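Local atomic coordinates of caspase-1 subunit p19/18 (Spodoptera frugiperda, PDB entry 1M72), a protein that probably serves as a cysteine endopeptidase in the caspase activation cascade that carries out apoptosis. Residues Met27-Gly33 and Ser96-Cys100; Asn60-Leu65 and Leu208-Arg213; Leu101-Thr107 and Lys143-Ala149; Trp127-Asp133 and Val178-Ile184. One frame throughout, in Å; residues are numbered along the deposited sequence.

Contact 1: residues Met27-Gly33 and Ser96-Cys100; sequences MNHKHRG and SDADC. With EDO (1,2-ethanediol), chain H.
At the start of two neighbouring strands of the central caspase sheet, His-29 and Arg-32 converge on the carboxylate of Asp-99. The backbone N of His-29 meets Asp-99 OD1 at 2.7 Å, almost head-on to the C-O bond. The imidazole slides past the same oxygen, with CD2 bringing its edge to 3.1 Å from Asp-99 OD1, while Ala-98 O sits over the centre of one ring face. Arg-32 leads away from residues 96-100 at first, but bends at chi2 (103°) and chi3 bring its guanidinium back to Asp-99. Arg-32 NH2 forms a salt bridge with Asp-99 OD2 at 3.0 Å, weak as a hydrogen bond because its N-H is poorly aligned. NH2 also donates to Phe-265 O and NH1 to Leu-68 O, and OD2 has a second cationic partner in Lys-268. Met-27, bent at chi2 and chi3, folds CE against Asp-99 CB at 3.4 Å.

The backbones pair in parallel where strands 31-39 and 98-106, neighbours in the six-stranded mixed sheet, begin. His-31 N bonds to Asp-97 O at 2.8 Å, and His-31 O accepts a hydrogen bond from Asp-99 N. Further along, Cys-100 N reaches Arg-32 O at 3.0 Å. A water accepts a bond from Lys-30 N and donates one to Asp-97 OD1. An ethanediol, probably from the crystallisation liquor, places O2 2.7 Å from Asp-99 O.

Contact 2: residues Asn60-Leu65 and Leu208-Arg213; sequences NLSKVL and LCEELR
With chi1 at -167°, Asn-60 sends its CG opposite the backbone N and its amide across to Arg-213, whose own chain bends at chi3 to bring NH2 round. Arg-213 NH2 donates to Asn-60 OD1 over 3.3 Å in a nearly straight bond (175°) that uses an in-plane lone pair. Amide and guanidinium are almost coplanar, and Cys-209 O lies over a face of the guanidinium, 3.6 Å above its plane. Below this polar cover the contact is apolar. Cys-209 is directed at the partner helix, its SG 3.5 Å from Leu-61 CA and its CB packed against the Asn-60 amide. Val-64 CG2 presses on Leu-212 CB at 3.7 Å, the two side chains crossing at about a right angle, and also rests on Arg-213 CG. Deeper still, Leu-212 CD1 touches both Val-64 CG1, at 4.0 Å, and Leu-65 CD2, and Leu-61 CD1 meets Leu-208 CD2 at 4.2 Å. Leu-61 and Leu-65 continue onto strands 31-39 and 98-106, while Leu-208 and Leu-212 also meet helix 221-235. Helices 54-67 and 203-215, 9.6 Å apart here and nearly parallel at 17°, thus pack side by side on one face of the central sheet, as in the caspase fold.

Contact 3: residues Leu101-Thr107 and Lys143-Ala149; sequences LLVAVLT and KLFFIQA
Val-103 and Phe-145, paired on one face of the central mixed sheet of the caspase fold, where their two strands run parallel, meet with Val-103 CG2 3.5 Å from Phe-145 CE2. On the other face Leu-102 CD1 approaches Phe-146 CE1 at 3.8 Å, the side chains crossing at about a right angle. Further along that face Leu-106 CD2 rests on Gln-148 CB at 3.9 Å. Six backbone hydrogen bonds, alternating between the strands and starting with Leu-144 N to Leu-101 O, fix this register, and CA-H...O contacts such as Ala-104 CA to Phe-146 O, 3.2 Å, fill the intervals.

Beyond these pairs, Phe-204 and Leu-208 of helix 203-215 pack on Phe-146, while Phe-182 and Phe-38 adjoin the face of Phe-145 and Val-103. Gln-148 starts with CG opposite its backbone N and then bends at chi2 (50°), which carries the amide away from strand 98-106. There NE2 bonds to an acidic side chain of the bound peptide and to Ser-194, consistent with the acidic-residue pocket of caspases. The strands lead into His-108 and Cys-150, probably the catalytic pair, as in related caspases. Just before them Thr-107 OG1 is bonded to Tyr-115 O, and Thr-107 N meets Gln-148 O at 2.9 Å with an N-H...O angle of 168°.

Contact 4: residues Trp127-Asp133 and Val178-Ile184; sequences WYYFTAD and VHADFLI
A single backbone hydrogen bond, Ala-132 N to Val-178 O at 3.1 Å on an in-plane lone pair, joins the chain after the type I turn Tyr-128 to Thr-131 to the approach of strand 182-186. Within the strand, Ile-184 lays CD1 over a face of the Trp-127 indole. This CH-pi contact places CD1 3.4 Å from the centroid of the six-membered ring, 14° off its normal. Trp-127 CG is wedged between its backbone N and carbonyl carbon (chi1 52°), which turns the indole face to the strand. Phe-182 packs against the turn, its CE1 3.7 Å from Trp-127 CB and its CZ 3.3 Å from Phe-130 O, with Thr-131 N at the ring edge. Thr-131 CG2 lies over a face of His-179, 4.0 Å from the ring centroid, leaving OG1 to donate to Asp-133 OD1 on its syn lone pair. Ala-132 CB lies 4.0 Å from Val-178 CB. Asp-156 of the second subunit accepts hydrogen bonds from the backbone N of Val-178 and His-179, and Tyr-192 of that subunit meets the His-179 ring edge-to-face. The contact therefore rests on apolar packing, including two methyls over aromatic faces, with one hydrogen bond crossing between the segments.

How the contacts relate
From the N terminus, residues 27-33 come first and 60-65 follow before 96-100 closes contact 1, so contacts 1 and 2 cross. Strand 98-106 runs directly from contact 1 into contact 3. Residues 127-133 then intervene before 143-149 closes contact 3, and 178-184 closes contact 4, so these two cross as well. Both lie within the long excursion that 208-213 ends by closing contact 2. Contacts 1, 3 and 4 reach successive strands of one sheet, contacts 3 and 4 joined by probable hydrogen bonds from Lys-143 N to Asp-181 O and from Phe-145 N to Leu-183 O. Contact 2 sets its helices on that sheet, with Leu-61 against Ala-104 and Leu-208 against Phe-146.

Contact 1: residues Met27-Gly33 and Ser96-Cys100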
# COMPACT_ATOMS: atom_id res chain seq x y z
N MET C 27 20.44 -7.51 3.67
CA MET C 27 20.50 -8.07 2.33
C MET C 27 21.91 -8.56 2.08
O MET C 27 22.41 -8.45 0.97
CB MET C 27 20.16 -7.01 1.28
CG MET C 27 18.83 -6.37 1.50
SD MET C 27 17.47 -7.55 1.50
CE MET C 27 17.43 -7.85 -0.27
N ASN C 28 22.57 -9.10 3.11
CA ASN C 28 23.92 -9.58 2.92
C ASN C 28 24.02 -11.08 3.19
O ASN C 28 25.01 -11.54 3.75
CB ASN C 28 24.90 -8.80 3.82
CG ASN C 28 26.37 -9.12 3.52
OD1 ASN C 28 26.76 -9.31 2.35
ND2 ASN C 28 27.21 -9.17 4.56
N HIS C 29 22.98 -11.82 2.81
CA HIS C 29 22.96 -13.29 2.97
C HIS C 29 23.75 -13.87 1.79
O HIS C 29 24.10 -13.15 0.86
CB HIS C 29 21.53 -13.85 2.94
CG HIS C 29 20.71 -13.49 4.14
ND1 HIS C 29 20.41 -14.40 5.13
CD2 HIS C 29 20.11 -12.33 4.49
CE1 HIS C 29 19.67 -13.82 6.06
NE2 HIS C 29 19.47 -12.56 5.69
N LYS C 30 24.02 -15.17 1.83
CA LYS C 30 24.75 -15.82 0.75
C LYS C 30 24.02 -15.60 -0.57
O LYS C 30 24.62 -15.24 -1.58
CB LYS C 30 24.87 -17.32 1.06
CG LYS C 30 25.57 -18.13 -0.02
CD LYS C 30 25.60 -19.65 0.27
CE LYS C 30 26.65 -20.30 -0.65
NZ LYS C 30 26.64 -21.78 -0.59
N HIS C 31 22.71 -15.81 -0.59
CA HIS C 31 21.95 -15.59 -1.85
C HIS C 31 20.94 -14.49 -1.73
O HIS C 31 20.41 -14.22 -0.64
CB HIS C 31 21.18 -16.85 -2.26
CG HIS C 31 22.04 -18.07 -2.29
ND1 HIS C 31 23.01 -18.28 -3.25
CD2 HIS C 31 22.10 -19.14 -1.45
CE1 HIS C 31 23.62 -19.42 -3.01
NE2 HIS C 31 23.09 -19.96 -1.92
N ARG C 32 20.65 -13.85 -2.86
CA ARG C 32 19.60 -12.82 -2.93
C ARG C 32 18.26 -13.53 -2.61
O ARG C 32 17.46 -13.09 -1.78
CB ARG C 32 19.49 -12.27 -4.34
CG ARG C 32 18.40 -11.26 -4.51
CD ARG C 32 18.96 -9.84 -4.56
NE ARG C 32 19.37 -9.33 -3.26
CZ ARG C 32 20.27 -8.35 -3.09
NH1 ARG C 32 20.88 -7.77 -4.14
NH2 ARG C 32 20.53 -7.94 -1.86
N GLY C 33 18.03 -14.64 -3.28
CA GLY C 33 16.79 -15.36 -3.06
C GLY C 33 16.13 -15.71 -4.39
O GLY C 33 16.60 -15.38 -5.48
N SER C 96 16.81 -19.91 4.62
CA SER C 96 17.81 -19.42 5.56
C SER C 96 18.92 -18.60 4.94
O SER C 96 19.31 -17.57 5.48
CB SER C 96 18.43 -20.59 6.33
OG SER C 96 17.48 -21.18 7.20
N ASP C 97 19.42 -19.02 3.79
CA ASP C 97 20.51 -18.26 3.18
C ASP C 97 20.13 -17.26 2.10
O ASP C 97 21.01 -16.78 1.38
CB ASP C 97 21.62 -19.22 2.68
CG ASP C 97 22.28 -20.00 3.85
OD1 ASP C 97 22.52 -19.41 4.91
OD2 ASP C 97 22.54 -21.21 3.71
N ALA C 98 18.84 -16.92 2.04
CA ALA C 98 18.36 -15.92 1.06
C ALA C 98 17.98 -14.58 1.75
O ALA C 98 17.52 -14.56 2.89
CB ALA C 98 17.14 -16.47 0.31
N ASP C 99 18.21 -13.47 1.07
CA ASP C 99 17.84 -12.17 1.61
C ASP C 99 16.31 -11.96 1.60
O ASP C 99 15.76 -11.29 2.49
CB ASP C 99 18.39 -10.99 0.76
CG ASP C 99 19.92 -10.93 0.67
OD1 ASP C 99 20.61 -11.21 1.69
OD2 ASP C 99 20.40 -10.56 -0.42
N CYS C 100 15.65 -12.55 0.59
CA CYS C 100 14.23 -12.29 0.37
C CYS C 100 13.57 -13.25 -0.65
O CYS C 100 14.18 -14.23 -1.10
CB CYS C 100 14.10 -10.85 -0.20
SG CYS C 100 14.83 -10.65 -1.90
C1 EDO H . 16.80 -9.38 6.92
O1 EDO H . 15.98 -8.52 7.68
C2 EDO H . 16.58 -9.14 5.45
O2 EDO H . 16.88 -10.35 4.78
O HOH W 1 23.62 -16.39 4.27

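Contact 2: residues Asn60-Leu65 and Leu208-Arg213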
# COMPACT_ATOMS: atom_id res chain seq x y z
N ASN C 60 12.24 -9.16 -19.84
CA ASN C 60 12.76 -7.94 -19.25
C ASN C 60 12.89 -8.07 -17.70
O ASN C 60 13.91 -7.73 -17.14
CB ASN C 60 11.77 -6.84 -19.64
CG ASN C 60 12.28 -5.45 -19.40
OD1 ASN C 60 13.45 -5.22 -19.01
ND2 ASN C 60 11.38 -4.47 -19.63
N LEU C 61 11.87 -8.58 -17.02
CA LEU C 61 11.93 -8.66 -15.56
C LEU C 61 12.97 -9.72 -15.14
O LEU C 61 13.74 -9.54 -14.21
CB LEU C 61 10.54 -8.98 -14.98
CG LEU C 61 10.49 -9.06 -13.45
CD1 LEU C 61 10.87 -7.71 -12.81
CD2 LEU C 61 9.11 -9.48 -13.02
N SER C 62 12.95 -10.83 -15.84
CA SER C 62 13.89 -11.90 -15.59
C SER C 62 15.33 -11.37 -15.73
O SER C 62 16.18 -11.65 -14.89
CB SER C 62 13.65 -13.02 -16.61
OG SER C 62 14.69 -13.98 -16.56
N LYS C 63 15.59 -10.61 -16.78
CA LYS C 63 16.93 -10.10 -16.98
C LYS C 63 17.39 -9.13 -15.88
O LYS C 63 18.53 -9.23 -15.38
CB LYS C 63 17.03 -9.40 -18.34
CG LYS C 63 18.33 -8.63 -18.53
CD LYS C 63 18.63 -8.29 -20.02
CE LYS C 63 19.99 -7.52 -20.15
NZ LYS C 63 20.42 -7.32 -21.57
N VAL C 64 16.54 -8.19 -15.50
CA VAL C 64 16.97 -7.28 -14.47
C VAL C 64 17.09 -7.96 -13.10
O VAL C 64 18.02 -7.68 -12.35
CB VAL C 64 16.08 -6.02 -14.41
CG1 VAL C 64 14.70 -6.36 -13.77
CG2 VAL C 64 16.83 -4.93 -13.64
N LEU C 65 16.18 -8.87 -12.77
CA LEU C 65 16.28 -9.54 -11.48
C LEU C 65 17.56 -10.43 -11.40
O LEU C 65 18.10 -10.65 -10.32
CB LEU C 65 15.01 -10.35 -11.21
CG LEU C 65 13.73 -9.50 -11.19
CD1 LEU C 65 12.52 -10.40 -10.99
CD2 LEU C 65 13.81 -8.46 -10.07
N LEU C 208 8.73 -0.59 -14.19
CA LEU C 208 9.40 -1.29 -13.11
C LEU C 208 10.84 -1.71 -13.52
O LEU C 208 11.79 -1.45 -12.80
CB LEU C 208 8.58 -2.52 -12.71
CG LEU C 208 9.22 -3.41 -11.62
CD1 LEU C 208 9.41 -2.59 -10.32
CD2 LEU C 208 8.38 -4.69 -11.37
N CYS C 209 10.98 -2.35 -14.68
CA CYS C 209 12.25 -2.82 -15.19
C CYS C 209 13.23 -1.68 -15.45
O CYS C 209 14.44 -1.81 -15.14
CB CYS C 209 12.04 -3.67 -16.44
SG CYS C 209 11.26 -5.27 -16.03
N GLU C 210 12.73 -0.58 -15.99
CA GLU C 210 13.57 0.59 -16.24
C GLU C 210 14.11 1.19 -14.92
O GLU C 210 15.29 1.51 -14.83
CB GLU C 210 12.81 1.67 -17.03
CG GLU C 210 13.66 2.92 -17.34
CD GLU C 210 13.01 3.88 -18.37
OE1 GLU C 210 11.89 4.40 -18.12
OE2 GLU C 210 13.62 4.13 -19.44
N GLU C 211 13.26 1.32 -13.91
CA GLU C 211 13.72 1.90 -12.64
C GLU C 211 14.70 0.96 -11.92
O GLU C 211 15.66 1.42 -11.27
CB GLU C 211 12.52 2.19 -11.75
CG GLU C 211 12.71 3.36 -10.84
CD GLU C 211 13.17 4.62 -11.58
OE1 GLU C 211 12.46 5.10 -12.49
OE2 GLU C 211 14.26 5.12 -11.25
N LEU C 212 14.45 -0.35 -12.03
CA LEU C 212 15.32 -1.35 -11.44
C LEU C 212 16.67 -1.34 -12.15
O LEU C 212 17.70 -1.49 -11.50
CB LEU C 212 14.70 -2.75 -11.53
CG LEU C 212 13.57 -3.04 -10.53
CD1 LEU C 212 13.03 -4.46 -10.72
CD2 LEU C 212 14.09 -2.84 -9.08
N ARG C 213 16.67 -1.16 -13.47
CA ARG C 213 17.95 -1.09 -14.19
C ARG C 213 18.77 0.15 -13.76
O ARG C 213 19.97 0.05 -13.53
CB ARG C 213 17.74 -1.04 -15.70
CG ARG C 213 17.73 -2.37 -16.40
CD ARG C 213 17.54 -2.16 -17.91
NE ARG C 213 16.18 -2.48 -18.38
CZ ARG C 213 15.25 -1.58 -18.71
NH1 ARG C 213 15.51 -0.28 -18.65
NH2 ARG C 213 14.03 -1.99 -19.08

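Contact 3: residues Leu101-Thr107 and Lys143-Ala149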
# COMPACT_ATOMS: atom_id res chain seq x y z
N LEU C 101 12.32 -12.96 -0.98
CA LEU C 101 11.56 -13.74 -1.97
C LEU C 101 10.78 -12.73 -2.80
O LEU C 101 10.29 -11.73 -2.28
CB LEU C 101 10.57 -14.70 -1.32
CG LEU C 101 9.55 -15.37 -2.27
CD1 LEU C 101 10.23 -16.51 -2.98
CD2 LEU C 101 8.30 -15.86 -1.48
N LEU C 102 10.74 -12.99 -4.10
CA LEU C 102 10.03 -12.16 -5.04
C LEU C 102 9.14 -13.08 -5.87
O LEU C 102 9.61 -14.07 -6.43
CB LEU C 102 11.01 -11.45 -5.97
CG LEU C 102 10.35 -10.39 -6.88
CD1 LEU C 102 11.39 -9.32 -7.28
CD2 LEU C 102 9.69 -11.06 -8.15
N VAL C 103 7.85 -12.76 -5.93
CA VAL C 103 6.93 -13.52 -6.77
C VAL C 103 6.30 -12.47 -7.75
O VAL C 103 5.93 -11.37 -7.32
CB VAL C 103 5.79 -14.16 -5.92
CG1 VAL C 103 4.81 -14.87 -6.82
CG2 VAL C 103 6.35 -15.10 -4.89
N ALA C 104 6.22 -12.78 -9.05
CA ALA C 104 5.59 -11.88 -10.01
C ALA C 104 4.49 -12.64 -10.80
O ALA C 104 4.62 -13.83 -11.11
CB ALA C 104 6.64 -11.30 -11.01
N VAL C 105 3.40 -11.97 -11.11
CA VAL C 105 2.34 -12.62 -11.86
C VAL C 105 1.93 -11.67 -12.96
O VAL C 105 1.65 -10.51 -12.70
CB VAL C 105 1.13 -12.96 -10.95
CG1 VAL C 105 0.02 -13.66 -11.76
CG2 VAL C 105 1.57 -13.88 -9.84
N LEU C 106 1.93 -12.17 -14.19
CA LEU C 106 1.58 -11.39 -15.40
C LEU C 106 0.39 -12.15 -16.02
O LEU C 106 0.56 -13.25 -16.59
CB LEU C 106 2.77 -11.40 -16.36
CG LEU C 106 4.18 -11.22 -15.77
CD1 LEU C 106 5.22 -11.42 -16.90
CD2 LEU C 106 4.34 -9.84 -15.19
N THR C 107 -0.81 -11.56 -15.91
CA THR C 107 -2.01 -12.28 -16.37
C THR C 107 -3.28 -11.41 -16.46
O THR C 107 -3.21 -10.19 -16.36
CB THR C 107 -2.26 -13.49 -15.40
OG1 THR C 107 -3.27 -14.34 -15.94
CG2 THR C 107 -2.69 -13.02 -14.00
N LYS C 143 9.33 -10.01 1.65
CA LYS C 143 8.63 -10.90 0.72
C LYS C 143 7.89 -9.98 -0.26
O LYS C 143 6.93 -9.29 0.10
CB LYS C 143 7.68 -11.82 1.53
CG LYS C 143 8.48 -12.67 2.53
CD LYS C 143 7.64 -13.28 3.63
CE LYS C 143 7.48 -12.32 4.81
NZ LYS C 143 8.66 -12.39 5.75
N LEU C 144 8.38 -9.96 -1.50
CA LEU C 144 7.87 -9.11 -2.57
C LEU C 144 6.92 -9.75 -3.60
O LEU C 144 7.16 -10.84 -4.13
CB LEU C 144 9.07 -8.46 -3.29
CG LEU C 144 10.25 -8.12 -2.37
CD1 LEU C 144 11.45 -7.64 -3.18
CD2 LEU C 144 9.86 -7.05 -1.37
N PHE C 145 5.86 -9.01 -3.91
CA PHE C 145 4.88 -9.50 -4.85
C PHE C 145 4.55 -8.44 -5.89
O PHE C 145 4.19 -7.32 -5.54
CB PHE C 145 3.61 -9.95 -4.11
CG PHE C 145 3.87 -11.09 -3.17
CD1 PHE C 145 4.44 -10.85 -1.91
CD2 PHE C 145 3.69 -12.41 -3.58
CE1 PHE C 145 4.83 -11.90 -1.08
CE2 PHE C 145 4.08 -13.47 -2.76
CZ PHE C 145 4.66 -13.22 -1.51
N PHE C 146 4.67 -8.81 -7.17
CA PHE C 146 4.36 -7.87 -8.22
C PHE C 146 3.28 -8.45 -9.10
O PHE C 146 3.41 -9.57 -9.61
CB PHE C 146 5.61 -7.55 -9.03
CG PHE C 146 6.63 -6.83 -8.24
CD1 PHE C 146 7.56 -7.53 -7.46
CD2 PHE C 146 6.65 -5.44 -8.24
CE1 PHE C 146 8.50 -6.85 -6.69
CE2 PHE C 146 7.59 -4.73 -7.46
CZ PHE C 146 8.52 -5.45 -6.68
N ILE C 147 2.22 -7.68 -9.28
CA ILE C 147 1.12 -8.18 -10.07
C ILE C 147 0.72 -7.32 -11.23
O ILE C 147 0.28 -6.16 -11.06
CB ILE C 147 -0.11 -8.40 -9.16
CG1 ILE C 147 0.26 -9.40 -8.06
CG2 ILE C 147 -1.30 -8.92 -9.98
CD1 ILE C 147 -0.57 -9.27 -6.91
N GLN C 148 0.90 -7.86 -12.43
CA GLN C 148 0.45 -7.15 -13.65
C GLN C 148 -0.83 -7.88 -14.06
O GLN C 148 -0.78 -9.01 -14.51
CB GLN C 148 1.50 -7.24 -14.75
CG GLN C 148 1.03 -6.72 -16.15
CD GLN C 148 0.38 -5.36 -16.09
OE1 GLN C 148 0.90 -4.41 -15.48
NE2 GLN C 148 -0.77 -5.24 -16.73
N ALA C 149 -1.97 -7.23 -13.86
CA ALA C 149 -3.31 -7.77 -14.17
C ALA C 149 -4.35 -6.70 -13.84
O ALA C 149 -4.08 -5.80 -13.02
CB ALA C 149 -3.59 -9.05 -13.36

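Contact 4: residues Trp127-Asp133 and Val178-Ile184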
# COMPACT_ATOMS: atom_id res chain seq x y z
N TRP C 127 0.61 -14.86 -1.47
CA TRP C 127 1.36 -14.57 -0.27
C TRP C 127 0.90 -15.30 1.01
O TRP C 127 1.63 -15.31 2.03
CB TRP C 127 1.36 -13.04 -0.06
CG TRP C 127 0.02 -12.35 -0.09
CD1 TRP C 127 -0.87 -12.23 0.95
CD2 TRP C 127 -0.56 -11.62 -1.20
NE1 TRP C 127 -1.95 -11.45 0.56
CE2 TRP C 127 -1.78 -11.08 -0.75
CE3 TRP C 127 -0.15 -11.36 -2.52
CZ2 TRP C 127 -2.61 -10.29 -1.58
CZ3 TRP C 127 -0.97 -10.58 -3.35
CH2 TRP C 127 -2.19 -10.06 -2.87
N TYR C 128 -0.26 -15.96 0.94
CA TYR C 128 -0.81 -16.68 2.07
C TYR C 128 0.19 -17.61 2.77
O TYR C 128 0.32 -17.57 4.01
CB TYR C 128 -2.03 -17.51 1.63
CG TYR C 128 -2.57 -18.46 2.68
CD1 TYR C 128 -3.34 -17.98 3.77
CD2 TYR C 128 -2.30 -19.83 2.60
CE1 TYR C 128 -3.82 -18.88 4.77
CE2 TYR C 128 -2.77 -20.72 3.57
CZ TYR C 128 -3.52 -20.24 4.64
OH TYR C 128 -3.96 -21.13 5.57
N TYR C 129 0.87 -18.45 1.99
CA TYR C 129 1.85 -19.41 2.52
C TYR C 129 3.20 -18.85 2.98
O TYR C 129 4.08 -19.60 3.41
CB TYR C 129 2.16 -20.50 1.48
CG TYR C 129 0.94 -21.25 0.98
CD1 TYR C 129 0.28 -20.84 -0.18
CD2 TYR C 129 0.43 -22.36 1.68
CE1 TYR C 129 -0.84 -21.51 -0.64
CE2 TYR C 129 -0.70 -23.03 1.23
CZ TYR C 129 -1.33 -22.60 0.07
OH TYR C 129 -2.46 -23.22 -0.39
N PHE C 130 3.39 -17.54 2.87
CA PHE C 130 4.66 -17.00 3.27
C PHE C 130 4.64 -16.19 4.56
O PHE C 130 5.61 -15.52 4.88
CB PHE C 130 5.25 -16.20 2.12
CG PHE C 130 5.49 -17.03 0.90
CD1 PHE C 130 6.57 -17.92 0.84
CD2 PHE C 130 4.61 -16.96 -0.20
CE1 PHE C 130 6.78 -18.74 -0.30
CE2 PHE C 130 4.79 -17.77 -1.35
CZ PHE C 130 5.87 -18.65 -1.42
N THR C 131 3.54 -16.24 5.30
CA THR C 131 3.54 -15.52 6.57
C THR C 131 4.60 -16.21 7.48
O THR C 131 4.93 -17.39 7.29
CB THR C 131 2.13 -15.49 7.21
OG1 THR C 131 1.61 -16.83 7.36
CG2 THR C 131 1.17 -14.61 6.34
N ALA C 132 5.16 -15.49 8.44
CA ALA C 132 6.24 -16.05 9.29
C ALA C 132 5.97 -17.40 9.95
O ALA C 132 6.87 -18.21 10.10
CB ALA C 132 6.66 -15.06 10.36
N ASP C 133 4.72 -17.64 10.36
CA ASP C 133 4.41 -18.92 10.96
C ASP C 133 4.50 -20.07 9.95
O ASP C 133 4.95 -21.16 10.30
CB ASP C 133 3.03 -18.85 11.60
CG ASP C 133 1.97 -18.39 10.63
OD1 ASP C 133 2.30 -17.68 9.65
OD2 ASP C 133 0.80 -18.74 10.85
N VAL C 178 3.32 -12.00 12.24
CA VAL C 178 3.57 -12.92 11.14
C VAL C 178 3.19 -12.34 9.79
O VAL C 178 3.55 -12.90 8.75
CB VAL C 178 2.88 -14.32 11.38
CG1 VAL C 178 3.21 -14.77 12.83
CG2 VAL C 178 1.33 -14.28 11.14
N HIS C 179 2.47 -11.21 9.80
CA HIS C 179 2.08 -10.54 8.55
C HIS C 179 2.97 -9.38 8.17
O HIS C 179 2.68 -8.68 7.18
CB HIS C 179 0.68 -10.00 8.64
CG HIS C 179 -0.36 -11.05 8.54
ND1 HIS C 179 -0.82 -11.51 7.32
CD2 HIS C 179 -0.95 -11.81 9.50
CE1 HIS C 179 -1.65 -12.52 7.54
NE2 HIS C 179 -1.75 -12.72 8.85
N ALA C 180 4.01 -9.13 8.96
CA ALA C 180 4.90 -8.02 8.66
C ALA C 180 5.81 -8.42 7.53
O ALA C 180 6.02 -9.60 7.26
CB ALA C 180 5.79 -7.66 9.87
N ASP C 181 6.35 -7.41 6.87
CA ASP C 181 7.37 -7.57 5.84
C ASP C 181 6.99 -8.03 4.47
O ASP C 181 7.79 -8.66 3.75
CB ASP C 181 8.52 -8.41 6.41
CG ASP C 181 9.05 -7.80 7.71
OD1 ASP C 181 9.08 -6.55 7.78
OD2 ASP C 181 9.39 -8.56 8.64
N PHE C 182 5.77 -7.66 4.10
CA PHE C 182 5.27 -7.96 2.78
C PHE C 182 5.18 -6.63 2.03
O PHE C 182 4.85 -5.58 2.63
CB PHE C 182 3.85 -8.60 2.84
CG PHE C 182 3.85 -10.05 3.25
CD1 PHE C 182 3.71 -11.07 2.28
CD2 PHE C 182 4.00 -10.41 4.60
CE1 PHE C 182 3.74 -12.45 2.65
CE2 PHE C 182 4.02 -11.77 4.98
CZ PHE C 182 3.89 -12.80 4.00
N LEU C 183 5.48 -6.71 0.75
CA LEU C 183 5.35 -5.59 -0.14
C LEU C 183 4.54 -6.16 -1.30
O LEU C 183 4.96 -7.14 -1.94
CB LEU C 183 6.69 -5.12 -0.66
CG LEU C 183 6.61 -3.99 -1.70
CD1 LEU C 183 5.94 -2.80 -1.08
CD2 LEU C 183 8.03 -3.64 -2.19
N ILE C 184 3.40 -5.56 -1.57
CA ILE C 184 2.54 -6.07 -2.62
C ILE C 184 2.20 -4.94 -3.56
O ILE C 184 1.39 -4.02 -3.23
CB ILE C 184 1.21 -6.70 -2.03
CG1 ILE C 184 1.55 -7.86 -1.09
CG2 ILE C 184 0.31 -7.21 -3.19
CD1 ILE C 184 0.33 -8.45 -0.34